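Local coordinates for 4-alpha-glucanotransferase (Corynebacterium glutamicum, PDB 5B68), which belongs to the amylomaltases (disproportionating enzymes), pairing a domain of the TIM-barrel clan with an N-terminal beta-sandwich domain, at residues Ala224-Asp232 and Arg286-Leu294; Phe242-Ile253 and Leu359-Leu367. One frame throughout, in Å; residues are numbered along the deposited sequence.

Contact 1. Residues Ala224-Asp232 and Arg286-Leu294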
loop_
_atom_site.group_PDB
_atom_site.type_symbol
_atom_site.label_atom_id
_atom_site.label_comp_id
_atom_site.label_asym_id
_atom_site.label_seq_id
_atom_site.Cartn_x
_atom_site.Cartn_y
_atom_site.Cartn_z
ATOM N N ALA A 224 3.800 -10.503 -7.918
ATOM C CA ALA A 224 5.229 -10.414 -8.020
ATOM C C ALA A 224 5.621 -11.064 -9.342
ATOM O O ALA A 224 4.866 -11.040 -10.272
ATOM C CB ALA A 224 5.905 -11.077 -6.838
ATOM N N GLU A 225 6.818 -11.603 -9.423
ATOM C CA GLU A 225 7.228 -12.338 -10.600
ATOM C C GLU A 225 6.222 -13.410 -11.009
ATOM O O GLU A 225 5.658 -14.053 -10.161
ATOM C CB GLU A 225 8.601 -12.952 -10.351
ATOM C CG GLU A 225 9.696 -11.920 -10.152
ATOM C CD GLU A 225 9.887 -11.489 -8.707
ATOM O OE1 GLU A 225 9.111 -11.911 -7.848
ATOM O OE2 GLU A 225 10.808 -10.710 -8.438
ATOM N N PRO A 226 5.978 -13.562 -12.312
ATOM C CA PRO A 226 4.984 -14.474 -12.800
ATOM C C PRO A 226 5.383 -15.938 -12.771
ATOM O O PRO A 226 4.522 -16.791 -13.038
ATOM C CB PRO A 226 4.787 -14.036 -14.268
ATOM C CG PRO A 226 6.092 -13.445 -14.661
ATOM C CD PRO A 226 6.749 -12.917 -13.397
ATOM N N LEU A 227 6.637 -16.248 -12.477
ATOM C CA LEU A 227 7.061 -17.619 -12.208
ATOM C C LEU A 227 8.250 -17.562 -11.263
ATOM O O LEU A 227 8.878 -16.543 -11.183
ATOM C CB LEU A 227 7.395 -18.383 -13.487
ATOM C CG LEU A 227 8.551 -17.909 -14.342
ATOM C CD1 LEU A 227 8.743 -18.835 -15.529
ATOM C CD2 LEU A 227 8.330 -16.493 -14.818
ATOM N N PRO A 228 8.569 -18.631 -10.556
ATOM C CA PRO A 228 9.681 -18.583 -9.603
ATOM C C PRO A 228 11.014 -18.418 -10.313
ATOM O O PRO A 228 11.062 -18.822 -11.451
ATOM C CB PRO A 228 9.639 -19.948 -8.926
ATOM C CG PRO A 228 8.565 -20.723 -9.569
ATOM C CD PRO A 228 8.025 -19.979 -10.729
ATOM N N PRO A 229 12.125 -17.814 -9.682
ATOM C CA PRO A 229 11.922 -17.427 -8.278
ATOM C C PRO A 229 11.161 -16.131 -8.075
ATOM O O PRO A 229 11.239 -15.254 -8.903
ATOM C CB PRO A 229 13.335 -17.269 -7.742
ATOM C CG PRO A 229 14.042 -16.641 -8.848
ATOM C CD PRO A 229 13.588 -17.435 -10.025
ATOM N N THR A 230 10.468 -16.019 -6.949
ATOM C CA THR A 230 9.563 -14.903 -6.696
ATOM C C THR A 230 9.952 -14.206 -5.359
ATOM O O THR A 230 10.560 -14.830 -4.484
ATOM C CB THR A 230 8.080 -15.353 -6.815
ATOM O OG1 THR A 230 7.245 -14.192 -6.910
ATOM C CG2 THR A 230 7.658 -16.230 -5.650
ATOM N N GLU A 231 9.668 -12.915 -5.284
ATOM C CA GLU A 231 9.964 -12.054 -4.132
ATOM C C GLU A 231 9.167 -12.502 -2.912
ATOM O O GLU A 231 7.947 -12.622 -2.985
ATOM C CB GLU A 231 9.571 -10.594 -4.494
ATOM C CG GLU A 231 9.741 -9.521 -3.459
ATOM C CD GLU A 231 11.139 -9.489 -2.862
ATOM O OE1 GLU A 231 12.118 -9.410 -3.651
ATOM O OE2 GLU A 231 11.260 -9.578 -1.618
ATOM N N ASP A 232 9.861 -12.772 -1.812
ATOM C CA ASP A 232 9.185 -13.058 -0.515
ATOM C C ASP A 232 8.422 -11.840 0.057
ATOM O O ASP A 232 7.328 -11.990 0.617
ATOM C CB ASP A 232 10.223 -13.468 0.538
ATOM C CG ASP A 232 10.838 -14.861 0.299
ATOM O OD1 ASP A 232 10.221 -15.765 -0.239
ATOM O OD2 ASP A 232 11.974 -15.064 0.766
ATOM N N ARG A 286 8.048 -20.337 -1.104
ATOM C CA ARG A 286 7.105 -19.931 -2.120
ATOM C C ARG A 286 7.474 -20.589 -3.441
ATOM O O ARG A 286 6.582 -20.950 -4.226
ATOM C CB ARG A 286 7.125 -18.441 -2.246
ATOM C CG ARG A 286 6.482 -17.688 -1.084
ATOM C CD ARG A 286 6.660 -16.210 -1.228
ATOM N NE ARG A 286 5.913 -15.499 -0.184
ATOM C CZ ARG A 286 6.307 -15.322 1.080
ATOM N NH1 ARG A 286 5.503 -14.722 1.924
ATOM N NH2 ARG A 286 7.477 -15.761 1.533
ATOM N N ASN A 287 8.785 -20.770 -3.693
ATOM C CA ASN A 287 9.177 -21.119 -5.098
ATOM C C ASN A 287 8.674 -22.432 -5.571
ATOM O O ASN A 287 8.077 -22.495 -6.643
ATOM C CB ASN A 287 10.666 -20.918 -5.375
ATOM C CG ASN A 287 11.051 -19.450 -5.312
ATOM O OD1 ASN A 287 10.236 -18.575 -5.634
ATOM N ND2 ASN A 287 12.285 -19.164 -4.897
ATOM N N ASP A 288 8.856 -23.510 -4.815
ATOM C CA ASP A 288 8.326 -24.818 -5.319
ATOM C C ASP A 288 6.811 -24.919 -5.281
ATOM O O ASP A 288 6.193 -25.503 -6.155
ATOM C CB ASP A 288 9.020 -26.050 -4.693
ATOM C CG ASP A 288 9.018 -26.047 -3.185
ATOM O OD1 ASP A 288 8.435 -25.158 -2.540
ATOM O OD2 ASP A 288 9.650 -26.955 -2.621
ATOM N N VAL A 289 6.201 -24.285 -4.289
ATOM C CA VAL A 289 4.717 -24.182 -4.273
ATOM C C VAL A 289 4.189 -23.448 -5.533
ATOM O O VAL A 289 3.252 -23.922 -6.194
ATOM C CB VAL A 289 4.173 -23.454 -3.002
ATOM C CG1 VAL A 289 2.638 -23.349 -3.070
ATOM C CG2 VAL A 289 4.563 -24.237 -1.727
ATOM N N TYR A 290 4.866 -22.377 -5.890
ATOM C CA TYR A 290 4.373 -21.540 -7.020
ATOM C C TYR A 290 4.517 -22.313 -8.341
ATOM O O TYR A 290 3.575 -22.412 -9.135
ATOM C CB TYR A 290 5.168 -20.239 -7.067
ATOM C CG TYR A 290 4.581 -19.116 -7.905
ATOM C CD1 TYR A 290 3.251 -19.105 -8.294
ATOM C CD2 TYR A 290 5.405 -18.074 -8.312
ATOM C CE1 TYR A 290 2.739 -18.021 -9.058
ATOM C CE2 TYR A 290 4.895 -16.988 -9.030
ATOM C CZ TYR A 290 3.569 -16.987 -9.413
ATOM O OH TYR A 290 3.110 -15.886 -10.134
ATOM N N ALA A 291 5.705 -22.866 -8.509
ATOM C CA ALA A 291 5.989 -23.678 -9.700
ATOM C C ALA A 291 4.977 -24.791 -9.850
ATOM O O ALA A 291 4.475 -25.026 -10.926
ATOM C CB ALA A 291 7.421 -24.218 -9.672
ATOM N N ALA A 292 4.638 -25.461 -8.755
ATOM C CA ALA A 292 3.655 -26.527 -8.815
ATOM C C ALA A 292 2.222 -26.060 -9.116
ATOM O O ALA A 292 1.502 -26.638 -9.939
ATOM C CB ALA A 292 3.713 -27.323 -7.512
ATOM N N LYS A 293 1.790 -24.957 -8.471
ATOM C CA LYS A 293 0.506 -24.396 -8.837
ATOM C C LYS A 293 0.446 -23.988 -10.331
ATOM O O LYS A 293 -0.541 -24.204 -10.976
ATOM C CB LYS A 293 0.172 -23.198 -7.939
ATOM C CG LYS A 293 -0.189 -23.622 -6.493
ATOM C CD LYS A 293 -0.763 -22.462 -5.684
ATOM C CE LYS A 293 -1.055 -22.889 -4.206
ATOM N NZ LYS A 293 -1.875 -21.859 -3.525
ATOM N N LEU A 294 1.505 -23.355 -10.804
ATOM C CA LEU A 294 1.512 -22.833 -12.193
ATOM C C LEU A 294 1.349 -24.006 -13.174
ATOM O O LEU A 294 0.592 -23.945 -14.150
ATOM C CB LEU A 294 2.764 -22.035 -12.470
ATOM C CG LEU A 294 2.780 -20.650 -11.821
ATOM C CD1 LEU A 294 4.160 -20.058 -11.634
ATOM C CD2 LEU A 294 1.830 -19.750 -12.601
HETATM O O HOH W 1 3.424 -13.266 -8.661
HETATM O O HOH W 2 1.934 -16.064 -12.410
HETATM O O HOH W 3 13.354 -15.951 -4.769
HETATM O O HOH W 4 9.737 -18.387 0.381
#
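The long excursion after barrel strand 215-218 meets helix 286-301 where P228 and T230 lie against N287 and Y290. The loop is rich in proline; the peptide bond between P228 and P229 is cis, and residues 228-230 pass round the N287 side chain. With its stiff ring, P228 presents apolar edges to the helix: CG meets A291 CB at 3.7 Å, and CD approaches Y290 CD2. N287 offers an amide oxygen where the chain turns; its OD1 accepts from T230 N at 2.9 Å (N-H...O 149°), the donor tilted 25° from the carbonyl plane. With CG anti to the backbone N (chi1 -165°), Y290 points its ring at the loop; E225 O lies in plane at the edge and L294 CD1 over one face. One water joins Y290 OH (3.0 Å) to A224 N and E225 O; a second lies 2.6 Å from Y290 OH and donates to P226 O. The extended R286 makes a rather long salt bridge, NH2 to D232 OD1 at 3.3 Å, while D232 O lies over one guanidinium face; W673 O takes NH1. Helix 261-277 packs on D288, V289 and A292, and helix 307-338 meets P226 through W330 and C331.

Contact 2. Residues Phe242-Ile253 and Leu359-Leu367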
loop_
_atom_site.group_PDB
_atom_site.type_symbol
_atom_site.label_atom_id
_atom_site.label_comp_id
_atom_site.label_asym_id
_atom_site.label_seq_id
_atom_site.Cartn_x
_atom_site.Cartn_y
_atom_site.Cartn_z
ATOM N N PHE A 242 -2.343 -5.527 -10.042
ATOM C CA PHE A 242 -2.702 -6.915 -10.185
ATOM C C PHE A 242 -2.280 -7.786 -9.020
ATOM O O PHE A 242 -1.511 -7.374 -8.201
ATOM C CB PHE A 242 -2.245 -7.427 -11.534
ATOM C CG PHE A 242 -2.813 -6.632 -12.648
ATOM C CD1 PHE A 242 -4.105 -6.822 -13.030
ATOM C CD2 PHE A 242 -2.083 -5.638 -13.232
ATOM C CE1 PHE A 242 -4.651 -6.067 -14.029
ATOM C CE2 PHE A 242 -2.619 -4.874 -14.229
ATOM C CZ PHE A 242 -3.904 -5.095 -14.627
ATOM N N ILE A 243 -2.839 -8.984 -8.968
ATOM C CA ILE A 243 -2.813 -9.826 -7.761
ATOM C C ILE A 243 -1.908 -11.036 -7.946
ATOM O O ILE A 243 -1.840 -11.597 -9.053
ATOM C CB ILE A 243 -4.220 -10.332 -7.466
ATOM C CG1 ILE A 243 -5.251 -9.184 -7.381
ATOM C CG2 ILE A 243 -4.280 -11.222 -6.225
ATOM C CD1 ILE A 243 -4.985 -8.177 -6.310
ATOM N N ASN A 244 -1.249 -11.463 -6.861
ATOM C CA ASN A 244 -0.264 -12.564 -6.931
ATOM C C ASN A 244 -1.046 -13.895 -7.094
ATOM O O ASN A 244 -1.753 -14.313 -6.214
ATOM C CB ASN A 244 0.587 -12.599 -5.664
ATOM C CG ASN A 244 1.802 -13.455 -5.811
ATOM O OD1 ASN A 244 1.799 -14.368 -6.619
ATOM N ND2 ASN A 244 2.852 -13.163 -5.060
ATOM N N PRO A 245 -0.930 -14.562 -8.260
ATOM C CA PRO A 245 -1.557 -15.854 -8.427
ATOM C C PRO A 245 -1.058 -16.995 -7.536
ATOM O O PRO A 245 -1.730 -17.997 -7.509
ATOM C CB PRO A 245 -1.348 -16.172 -9.952
ATOM C CG PRO A 245 -0.890 -14.867 -10.543
ATOM C CD PRO A 245 -0.098 -14.215 -9.437
ATOM N N ILE A 246 0.007 -16.801 -6.768
ATOM C CA ILE A 246 0.456 -17.797 -5.790
ATOM C C ILE A 246 -0.592 -18.180 -4.769
ATOM O O ILE A 246 -0.526 -19.285 -4.185
ATOM C CB ILE A 246 1.712 -17.390 -5.111
ATOM C CG1 ILE A 246 2.504 -18.648 -4.664
ATOM C CG2 ILE A 246 1.526 -16.375 -3.976
ATOM C CD1 ILE A 246 3.812 -18.256 -4.034
ATOM N N TYR A 247 -1.551 -17.281 -4.588
ATOM C CA TYR A 247 -2.623 -17.444 -3.627
ATOM C C TYR A 247 -3.849 -18.216 -4.133
ATOM O O TYR A 247 -4.725 -18.513 -3.367
ATOM C CB TYR A 247 -3.064 -16.085 -3.086
ATOM C CG TYR A 247 -2.036 -15.339 -2.269
ATOM C CD1 TYR A 247 -1.632 -15.802 -1.033
ATOM C CD2 TYR A 247 -1.495 -14.156 -2.723
ATOM C CE1 TYR A 247 -0.707 -15.119 -0.289
ATOM C CE2 TYR A 247 -0.577 -13.476 -1.987
ATOM C CZ TYR A 247 -0.182 -13.961 -0.767
ATOM O OH TYR A 247 0.721 -13.260 -0.047
ATOM N N ILE A 248 -3.906 -18.532 -5.420
ATOM C CA ILE A 248 -4.976 -19.287 -5.936
ATOM C C ILE A 248 -5.007 -20.683 -5.295
ATOM O O ILE A 248 -3.937 -21.349 -5.197
ATOM C CB ILE A 248 -4.833 -19.465 -7.446
ATOM C CG1 ILE A 248 -5.006 -18.106 -8.177
ATOM C CG2 ILE A 248 -5.859 -20.443 -7.948
ATOM C CD1 ILE A 248 -4.636 -18.201 -9.657
ATOM N N ARG A 249 -6.182 -21.121 -4.860
ATOM C CA ARG A 249 -6.354 -22.510 -4.474
ATOM C C ARG A 249 -6.897 -23.215 -5.679
ATOM O O ARG A 249 -8.026 -23.022 -6.067
ATOM C CB ARG A 249 -7.339 -22.705 -3.341
ATOM C CG ARG A 249 -7.567 -24.186 -3.080
ATOM C CD ARG A 249 -8.181 -24.502 -1.738
ATOM N NE ARG A 249 -7.338 -24.158 -0.611
ATOM C CZ ARG A 249 -7.654 -24.471 0.632
ATOM N NH1 ARG A 249 -8.767 -25.133 0.854
ATOM N NH2 ARG A 249 -6.885 -24.121 1.637
ATOM N N VAL A 250 -6.079 -24.062 -6.253
ATOM C CA VAL A 250 -6.421 -24.580 -7.577
ATOM C C VAL A 250 -7.612 -25.476 -7.559
ATOM O O VAL A 250 -8.415 -25.528 -8.518
ATOM C CB VAL A 250 -5.181 -25.244 -8.267
ATOM C CG1 VAL A 250 -4.000 -24.286 -8.363
ATOM C CG2 VAL A 250 -4.787 -26.563 -7.587
ATOM N N GLU A 251 -7.746 -26.237 -6.459
ATOM C CA GLU A 251 -8.897 -27.125 -6.275
ATOM C C GLU A 251 -10.251 -26.415 -6.209
ATOM O O GLU A 251 -11.273 -27.035 -6.478
ATOM C CB GLU A 251 -8.727 -28.072 -5.053
ATOM C CG GLU A 251 -7.480 -28.954 -5.081
ATOM C CD GLU A 251 -6.268 -28.358 -4.404
ATOM O OE1 GLU A 251 -6.194 -27.082 -4.186
ATOM O OE2 GLU A 251 -5.367 -29.165 -4.085
ATOM N N ASP A 252 -10.268 -25.110 -5.899
ATOM C CA ASP A 252 -11.534 -24.352 -5.913
ATOM C C ASP A 252 -11.947 -23.810 -7.284
ATOM O O ASP A 252 -13.067 -23.281 -7.450
ATOM C CB ASP A 252 -11.402 -23.127 -4.948
ATOM C CG ASP A 252 -11.350 -23.515 -3.489
ATOM O OD1 ASP A 252 -11.564 -24.702 -3.148
ATOM O OD2 ASP A 252 -11.056 -22.637 -2.663
ATOM N N ILE A 253 -11.101 -23.976 -8.299
ATOM C CA ILE A 253 -11.470 -23.470 -9.606
ATOM C C ILE A 253 -12.575 -24.410 -10.182
ATOM O O ILE A 253 -12.352 -25.614 -10.247
ATOM C CB ILE A 253 -10.261 -23.397 -10.556
ATOM C CG1 ILE A 253 -9.076 -22.569 -10.016
ATOM C CG2 ILE A 253 -10.731 -22.858 -11.914
ATOM C CD1 ILE A 253 -7.727 -22.862 -10.677
ATOM N N LEU A 359 -5.402 -15.967 -15.100
ATOM C CA LEU A 359 -4.977 -15.999 -13.665
ATOM C C LEU A 359 -5.517 -14.810 -12.859
ATOM O O LEU A 359 -5.947 -14.990 -11.740
ATOM C CB LEU A 359 -3.475 -15.966 -13.520
ATOM C CG LEU A 359 -2.764 -17.216 -14.053
ATOM C CD1 LEU A 359 -1.268 -17.180 -13.788
ATOM C CD2 LEU A 359 -3.387 -18.482 -13.496
ATOM N N GLN A 360 -5.508 -13.598 -13.446
ATOM C CA GLN A 360 -6.129 -12.453 -12.761
ATOM C C GLN A 360 -7.598 -12.618 -12.544
ATOM O O GLN A 360 -8.104 -12.187 -11.505
ATOM C CB GLN A 360 -5.768 -11.144 -13.488
ATOM C CG GLN A 360 -4.302 -10.847 -13.456
ATOM C CD GLN A 360 -3.825 -10.723 -12.048
ATOM O OE1 GLN A 360 -4.381 -9.932 -11.258
ATOM N NE2 GLN A 360 -2.788 -11.455 -11.709
ATOM N N TRP A 361 -8.328 -13.209 -13.492
ATOM C CA TRP A 361 -9.766 -13.436 -13.353
ATOM C C TRP A 361 -10.027 -14.424 -12.165
ATOM O O TRP A 361 -10.930 -14.195 -11.323
ATOM C CB TRP A 361 -10.374 -13.988 -14.692
ATOM C CG TRP A 361 -11.762 -14.396 -14.594
ATOM C CD1 TRP A 361 -12.859 -13.629 -14.261
ATOM C CD2 TRP A 361 -12.279 -15.703 -14.872
ATOM N NE1 TRP A 361 -13.994 -14.363 -14.293
ATOM C CE2 TRP A 361 -13.677 -15.633 -14.723
ATOM C CE3 TRP A 361 -11.682 -16.919 -15.253
ATOM C CZ2 TRP A 361 -14.501 -16.758 -14.889
ATOM C CZ3 TRP A 361 -12.511 -18.002 -15.490
ATOM C CH2 TRP A 361 -13.883 -17.927 -15.250
ATOM N N LEU A 362 -9.169 -15.435 -12.045
ATOM C CA LEU A 362 -9.281 -16.406 -10.974
ATOM C C LEU A 362 -9.013 -15.694 -9.643
ATOM O O LEU A 362 -9.730 -15.980 -8.638
ATOM C CB LEU A 362 -8.257 -17.533 -11.127
ATOM C CG LEU A 362 -8.507 -18.411 -12.406
ATOM C CD1 LEU A 362 -7.388 -19.404 -12.391
ATOM C CD2 LEU A 362 -9.829 -19.116 -12.502
ATOM N N CYS A 363 -7.979 -14.867 -9.618
ATOM C CA CYS A 363 -7.646 -14.125 -8.367
ATOM C C CYS A 363 -8.861 -13.256 -8.011
ATOM O O CYS A 363 -9.286 -13.172 -6.834
ATOM C CB CYS A 363 -6.428 -13.255 -8.544
ATOM S SG CYS A 363 -4.875 -14.101 -8.631
ATOM N N ASP A 364 -9.447 -12.587 -9.013
ATOM C CA ASP A 364 -10.635 -11.758 -8.785
ATOM C C ASP A 364 -11.775 -12.544 -8.155
ATOM O O ASP A 364 -12.404 -12.097 -7.169
ATOM C CB ASP A 364 -11.107 -11.086 -10.100
ATOM C CG ASP A 364 -12.351 -10.209 -9.908
ATOM O OD1 ASP A 364 -12.171 -9.030 -9.574
ATOM O OD2 ASP A 364 -13.477 -10.653 -10.003
ATOM N N GLU A 365 -12.125 -13.679 -8.741
ATOM C CA GLU A 365 -13.260 -14.395 -8.210
ATOM C C GLU A 365 -12.959 -15.061 -6.840
ATOM O O GLU A 365 -13.889 -15.191 -6.050
ATOM C CB GLU A 365 -13.841 -15.397 -9.234
ATOM C CG GLU A 365 -13.007 -16.621 -9.488
ATOM C CD GLU A 365 -13.651 -17.584 -10.546
ATOM O OE1 GLU A 365 -13.011 -18.596 -10.944
ATOM O OE2 GLU A 365 -14.799 -17.294 -10.975
ATOM N N GLN A 366 -11.728 -15.505 -6.586
ATOM C CA GLN A 366 -11.435 -16.140 -5.298
ATOM C C GLN A 366 -11.413 -15.102 -4.192
ATOM O O GLN A 366 -11.874 -15.378 -3.076
ATOM C CB GLN A 366 -10.119 -16.932 -5.326
ATOM C CG GLN A 366 -10.350 -18.196 -6.204
ATOM C CD GLN A 366 -9.390 -19.338 -5.993
ATOM O OE1 GLN A 366 -8.507 -19.333 -5.129
ATOM N NE2 GLN A 366 -9.489 -20.311 -6.909
ATOM N N LEU A 367 -10.911 -13.919 -4.526
ATOM C CA LEU A 367 -10.942 -12.786 -3.551
ATOM C C LEU A 367 -12.339 -12.300 -3.298
ATOM O O LEU A 367 -12.688 -11.974 -2.169
ATOM C CB LEU A 367 -10.113 -11.631 -4.067
ATOM C CG LEU A 367 -8.634 -11.695 -3.868
ATOM C CD1 LEU A 367 -7.962 -10.539 -4.570
ATOM C CD2 LEU A 367 -8.352 -11.599 -2.349
#
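Segment 242-253 crosses helix 349-376 as an irregular chain with two short 3-10 turns, P245 CA lying 6.3 Å from L359 CA and I248 CA equally far from C363 CA. It belongs to the excursion after barrel strand 215-218, and two glutamines of the helix grip its backbone by pairing a side-chain amide with the N-H and C=O of a single residue.

Q360 does this for I243. Bent at chi2 (-60°), its chain brings OE1 to within 2.9 Å of I243 N, while NE2 donates to I243 O at 2.8 Å, in the carbonyl plane and on a lone pair. A glutamine suits the place because one amide carries both a donor and an acceptor. The same OE1 lies near the plane of the F242 ring, at its edge, with ring and amide almost perpendicular.

Apart from the two glutamines, the contact is apolar. P245 crosses L359 at about a right angle, P245 CB lying 4.0 Å from L359 CD1. C363 is small enough to let the loop come close: its CB packs on I243 CG2 and its SG reaches P245 CA at 3.8 Å. I248 sends CD1 over L362 CB, and I253 CD1 meets L362 CD1, so branched chains fill the buried ground beside the helix. N244 turns away from the helix and forms an Asx turn, its OD1 accepting from I246 N.

The second grip is on R249, whose guanidinium leads away to D197 and D200. Q366, extended beyond CG, accepts from R249 N at OE1 (2.9 Å) on a lone pair. Its NE2 donates to R249 O at 3.2 Å from above the carbonyl plane, and D252 N reaches that oxygen from the opposite face.

Overall arrangement
Both contacts draw on the same excursion after strand 215-218, but pin different parts of it to different helices. Contact 2 is buried, with neutral glutamine amides satisfying backbone groups amid aliphatic packing; contact 1 is only partly buried, and waters and a salt bridge join the prolines there. Helix 286-301 serves both: Y290, which faces loop 224-232, also packs on P245 and I246, and K293 NZ probably hydrogen-bonds to I246 O and I248 O. Helix 307-338 is a further common neighbour, touching P226 in contact 1 and F242 and Q360 in contact 2. The two centres lie about 14 Å apart.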